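Cephalosporin acylase (Bacillus halodurans, PDB 2NLZ) probably hydrolyses amide bonds as an N-terminal nucleophile (Ntn) hydrolase of the gamma-glutamyltranspeptidase family. Local coordinates at residues P63-L75 with P388-N400. The protein carries 1 engineered substitution. Sequence-based numbering, arbitrary orientation.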
loop_
_atom_site.group_PDB
_atom_site.type_symbol
_atom_site.label_atom_id
_atom_site.label_comp_id
_atom_site.label_asym_id
_atom_site.label_seq_id
_atom_site.Cartn_x
_atom_site.Cartn_y
_atom_site.Cartn_z
ATOM N N PRO D 63 -29.987 -16.529 5.035
ATOM C CA PRO D 63 -31.081 -16.820 4.098
ATOM C C PRO D 63 -30.916 -16.133 2.750
ATOM O O PRO D 63 -31.654 -16.414 1.811
ATOM C CB PRO D 63 -32.322 -16.273 4.813
ATOM C CG PRO D 63 -31.871 -15.963 6.211
ATOM C CD PRO D 63 -30.435 -15.642 6.118
ATOM N N THR D 64 -29.936 -15.250 2.660
ATOM C CA THR D 64 -29.673 -14.533 1.437
ATOM C C THR D 64 -28.911 -15.385 0.441
ATOM O O THR D 64 -28.767 -14.989 -0.698
ATOM C CB THR D 64 -28.866 -13.259 1.707
ATOM O OG1 THR D 64 -27.660 -13.590 2.401
ATOM C CG2 THR D 64 -29.672 -12.279 2.545
ATOM N N SER D 65 -28.431 -16.552 0.863
ATOM C CA SER D 65 -27.566 -17.383 0.018
ATOM C C SER D 65 -28.013 -18.837 -0.034
ATOM O O SER D 65 -27.302 -19.709 -0.537
ATOM C CB SER D 65 -26.130 -17.332 0.542
ATOM O OG SER D 65 -25.584 -16.039 0.394
ATOM N N ASN D 66 -29.212 -19.094 0.456
ATOM C CA ASN D 66 -29.509 -20.409 0.941
ATOM C C ASN D 66 -30.975 -20.604 1.212
ATOM O O ASN D 66 -31.735 -19.646 1.211
ATOM C CB ASN D 66 -28.774 -20.560 2.260
ATOM C CG ASN D 66 -28.385 -21.938 2.518
ATOM O OD1 ASN D 66 -28.098 -22.301 3.645
ATOM N ND2 ASN D 66 -28.374 -22.749 1.470
ATOM N N GLY D 67 -31.365 -21.847 1.474
ATOM C CA GLY D 67 -32.712 -22.163 1.931
ATOM C C GLY D 67 -32.888 -23.645 2.181
ATOM O O GLY D 67 -32.036 -24.459 1.823
ATOM N N ILE D 68 -34.002 -24.000 2.807
ATOM C CA ILE D 68 -34.364 -25.400 2.978
ATOM C C ILE D 68 -34.754 -25.956 1.615
ATOM O O ILE D 68 -34.565 -27.136 1.334
ATOM C CB ILE D 68 -35.514 -25.555 3.987
ATOM C CG1 ILE D 68 -35.264 -24.617 5.174
ATOM C CG2 ILE D 68 -35.690 -27.027 4.400
ATOM C CD1 ILE D 68 -35.904 -25.020 6.466
ATOM N N GLY D 69 -35.267 -25.079 0.760
ATOM C CA GLY D 69 -35.565 -25.431 -0.624
ATOM C C GLY D 69 -34.381 -25.378 -1.576
ATOM O O GLY D 69 -34.563 -25.188 -2.783
ATOM N N SER D 70 -33.173 -25.557 -1.038
ATOM C CA SER D 70 -31.948 -25.595 -1.844
ATOM C C SER D 70 -31.690 -26.987 -2.370
ATOM O O SER D 70 -32.333 -27.941 -1.941
ATOM C CB SER D 70 -30.750 -25.177 -0.991
ATOM O OG SER D 70 -30.777 -23.789 -0.694
ATOM N N ASP D 71 -30.757 -27.114 -3.305
ATOM C CA ASP D 71 -30.068 -28.402 -3.432
ATOM C C ASP D 71 -28.624 -28.298 -2.945
ATOM O O ASP D 71 -28.154 -27.195 -2.663
ATOM C CB ASP D 71 -30.240 -29.117 -4.796
ATOM C CG ASP D 71 -30.151 -28.204 -5.977
ATOM O OD1 ASP D 71 -30.817 -28.523 -6.979
ATOM O OD2 ASP D 71 -29.429 -27.191 -5.919
ATOM N N ALA D 72 -27.952 -29.444 -2.811
ATOM C CA ALA D 72 -26.632 -29.512 -2.180
ATOM C C ALA D 72 -25.658 -30.436 -2.908
ATOM O O ALA D 72 -26.061 -31.231 -3.744
ATOM C CB ALA D 72 -26.777 -29.954 -0.733
ATOM N N PHE D 73 -24.375 -30.322 -2.580
ATOM C CA PHE D 73 -23.336 -31.217 -3.106
ATOM C C PHE D 73 -22.285 -31.467 -2.028
ATOM O O PHE D 73 -22.028 -30.593 -1.181
ATOM C CB PHE D 73 -22.647 -30.608 -4.328
ATOM C CG PHE D 73 -23.418 -30.747 -5.616
ATOM C CD1 PHE D 73 -23.165 -31.794 -6.478
ATOM C CD2 PHE D 73 -24.366 -29.792 -5.990
ATOM C CE1 PHE D 73 -23.854 -31.900 -7.679
ATOM C CE2 PHE D 73 -25.070 -29.895 -7.188
ATOM C CZ PHE D 73 -24.809 -30.950 -8.033
ATOM N N ALA D 74 -21.659 -32.645 -2.063
ATOM C CA ALA D 74 -20.621 -32.969 -1.075
ATOM C C ALA D 74 -19.533 -33.892 -1.587
ATOM O O ALA D 74 -19.801 -34.826 -2.346
ATOM C CB ALA D 74 -21.230 -33.539 0.200
ATOM N N LEU D 75 -18.302 -33.590 -1.185
ATOM C CA LEU D 75 -17.204 -34.529 -1.285
ATOM C C LEU D 75 -16.807 -34.872 0.137
ATOM O O LEU D 75 -16.344 -34.011 0.887
ATOM C CB LEU D 75 -16.021 -33.953 -2.067
ATOM C CG LEU D 75 -16.067 -34.091 -3.596
ATOM C CD1 LEU D 75 -14.862 -33.458 -4.265
ATOM C CD2 LEU D 75 -16.167 -35.554 -3.982
ATOM N N PRO D 388 -45.955 -21.185 2.255
ATOM C CA PRO D 388 -46.400 -20.337 3.364
ATOM C C PRO D 388 -46.302 -21.003 4.734
ATOM O O PRO D 388 -46.607 -22.195 4.881
ATOM C CB PRO D 388 -47.864 -20.043 3.013
ATOM C CG PRO D 388 -48.264 -21.133 2.075
ATOM C CD PRO D 388 -47.036 -21.411 1.285
ATOM N N GLY D 389 -45.851 -20.229 5.720
ATOM C CA GLY D 389 -45.751 -20.695 7.104
ATOM C C GLY D 389 -44.727 -21.781 7.386
ATOM O O GLY D 389 -44.633 -22.265 8.513
ATOM N N THR D 390 -43.958 -22.177 6.376
ATOM C CA THR D 390 -42.948 -23.204 6.587
ATOM C C THR D 390 -41.521 -22.715 6.414
ATOM O O THR D 390 -40.592 -23.382 6.835
ATOM C CB THR D 390 -43.183 -24.458 5.727
ATOM O OG1 THR D 390 -42.180 -25.435 6.032
ATOM C CG2 THR D 390 -43.089 -24.132 4.291
ATOM N N GLY D 391 -41.346 -21.554 5.799
ATOM C CA GLY D 391 -40.009 -20.990 5.625
ATOM C C GLY D 391 -39.142 -21.735 4.626
ATOM O O GLY D 391 -37.910 -21.644 4.664
ATOM N N ILE D 392 -39.778 -22.488 3.733
ATOM C CA ILE D 392 -39.033 -23.152 2.673
ATOM C C ILE D 392 -38.938 -22.182 1.503
ATOM O O ILE D 392 -39.891 -22.005 0.738
ATOM C CB ILE D 392 -39.678 -24.490 2.238
ATOM C CG1 ILE D 392 -39.846 -25.423 3.443
ATOM C CG2 ILE D 392 -38.834 -25.169 1.165
ATOM C CD1 ILE D 392 -40.697 -26.645 3.172
ATOM N N ALA D 393 -37.799 -21.514 1.398
ATOM C CA ALA D 393 -37.540 -20.691 0.241
ATOM C C ALA D 393 -37.053 -21.594 -0.885
ATOM O O ALA D 393 -35.994 -22.222 -0.784
ATOM C CB ALA D 393 -36.513 -19.645 0.565
ATOM N N MET D 394 -37.840 -21.662 -1.950
ATOM C CA MET D 394 -37.545 -22.554 -3.063
ATOM C C MET D 394 -36.486 -21.972 -3.979
ATOM O O MET D 394 -36.507 -20.784 -4.298
ATOM C CB MET D 394 -38.813 -22.868 -3.850
ATOM C CG MET D 394 -39.904 -23.496 -2.998
ATOM S SD MET D 394 -39.512 -25.166 -2.434
ATOM C CE MET D 394 -39.958 -26.124 -3.890
ATOM N N GLN D 395 -35.554 -22.822 -4.392
ATOM C CA GLN D 395 -34.490 -22.443 -5.319
ATOM C C GLN D 395 -35.004 -22.050 -6.707
ATOM O O GLN D 395 -36.118 -22.403 -7.092
ATOM C CB GLN D 395 -33.502 -23.603 -5.453
ATOM C CG GLN D 395 -34.089 -24.878 -6.036
ATOM C CD GLN D 395 -33.039 -25.942 -6.236
ATOM O OE1 GLN D 395 -31.849 -25.654 -6.139
ATOM N NE2 GLN D 395 -33.465 -27.175 -6.514
ATOM N N ASN D 396 -34.191 -21.320 -7.460
ATOM C CA ASN D 396 -34.508 -21.046 -8.866
ATOM C C ASN D 396 -33.537 -21.702 -9.851
ATOM O O ASN D 396 -33.328 -21.203 -10.948
ATOM C CB ASN D 396 -34.684 -19.541 -9.149
ATOM C CG ASN D 396 -33.365 -18.776 -9.181
ATOM O OD1 ASN D 396 -32.452 -19.039 -8.407
ATOM N ND2 ASN D 396 -33.279 -17.813 -10.074
ATOM N N ARG D 397 -32.994 -22.853 -9.458
ATOM C CA ARG D 397 -31.982 -23.592 -10.239
ATOM C C ARG D 397 -32.321 -23.887 -11.702
ATOM O O ARG D 397 -31.429 -23.911 -12.534
ATOM C CB ARG D 397 -31.609 -24.888 -9.520
ATOM C CG ARG D 397 -30.464 -25.657 -10.149
ATOM C CD ARG D 397 -29.215 -24.813 -10.331
ATOM N NE ARG D 397 -28.725 -24.263 -9.074
ATOM C CZ ARG D 397 -27.558 -23.643 -8.952
ATOM N NH1 ARG D 397 -26.764 -23.500 -10.014
ATOM N NH2 ARG D 397 -27.183 -23.175 -7.766
ATOM N N GLY D 398 -33.599 -24.084 -12.012
ATOM C CA GLY D 398 -34.045 -24.334 -13.382
ATOM C C GLY D 398 -33.776 -23.210 -14.368
ATOM O O GLY D 398 -33.858 -23.408 -15.583
ATOM N N HIS D 399 -33.444 -22.029 -13.845
ATOM C CA HIS D 399 -33.047 -20.885 -14.665
ATOM C C HIS D 399 -31.779 -21.163 -15.494
ATOM O O HIS D 399 -31.548 -20.508 -16.513
ATOM C CB HIS D 399 -32.862 -19.656 -13.778
ATOM C CG HIS D 399 -32.489 -18.411 -14.522
ATOM N ND1 HIS D 399 -33.425 -17.589 -15.110
ATOM C CD2 HIS D 399 -31.283 -17.843 -14.761
ATOM C CE1 HIS D 399 -32.812 -16.567 -15.679
ATOM N NE2 HIS D 399 -31.514 -16.699 -15.483
ATOM N N ASN D 400 -30.986 -22.147 -15.064
ATOM C CA ASN D 400 -29.756 -22.555 -15.757
ATOM C C ASN D 400 -29.990 -23.322 -17.062
ATOM O O ASN D 400 -29.089 -23.419 -17.902
ATOM C CB ASN D 400 -28.867 -23.395 -14.827
ATOM C CG ASN D 400 -27.872 -22.559 -14.040
ATOM O OD1 ASN D 400 -27.124 -21.758 -14.607
ATOM N ND2 ASN D 400 -27.850 -22.753 -12.724
#
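Gln395 meets the chain at Gly69 with its backbone and at Asp71 with its side chain. Its N-H donates to Gly69 O (Gln395 N to Gly69 O 3.0 Å). Gln395 CB lies 3.3 Å from the same Gly69 O, and a chi1 of 63° swings CG over that oxygen as well. Beyond CG the chain runs extended to Asp71, where Gln395 CD comes 3.5 Å from Asp71 OD1. At the tip Gln395 NE2 gives Asp71 OD1 a weak hydrogen bond of 3.0 Å. Gln395 OE1 accepts a longer, more bent and likewise weak one from Asp71 N (3.4 Å). Amide and carboxylate planes stand 75° apart, so the two groups do not form a flat, paired arrangement. Glutamine suits the place because one amide can supply a donor for OD1 and an acceptor for Asp71 N, if only weakly; OE1 also sits beside Asp71 OD2 without a bond. Cut back to an alanine, the position would probably leave Asp71 N and OD1 without these partners and open a gap beside the carboxylate. Asp71 OD2 also takes a weak hydrogen bond from His419, and Arg397, whose NH1 bonds to Thr420, adds a positive charge nearby.

Gly69 lets the backbones close in: Gly69 CA is 3.2 Å from Ala393 O, and a CB there would probably collide. Ile392 CG2 covers Gly69 N at 3.6 Å, and Ile68 packs loosely on Ile392; both isoleucines touch Thr207 of helix 202-212, and Ile68 also Leu208, a neighbourhood that suits branched apolar side chains. The contact thus joins the type I turn Gly67-Ser70, which leads into strand 71-78 between strands 81-87 and 370-376, to the loop after residues 392-393, consistent with the αββα sandwich of the Ntn hydrolases.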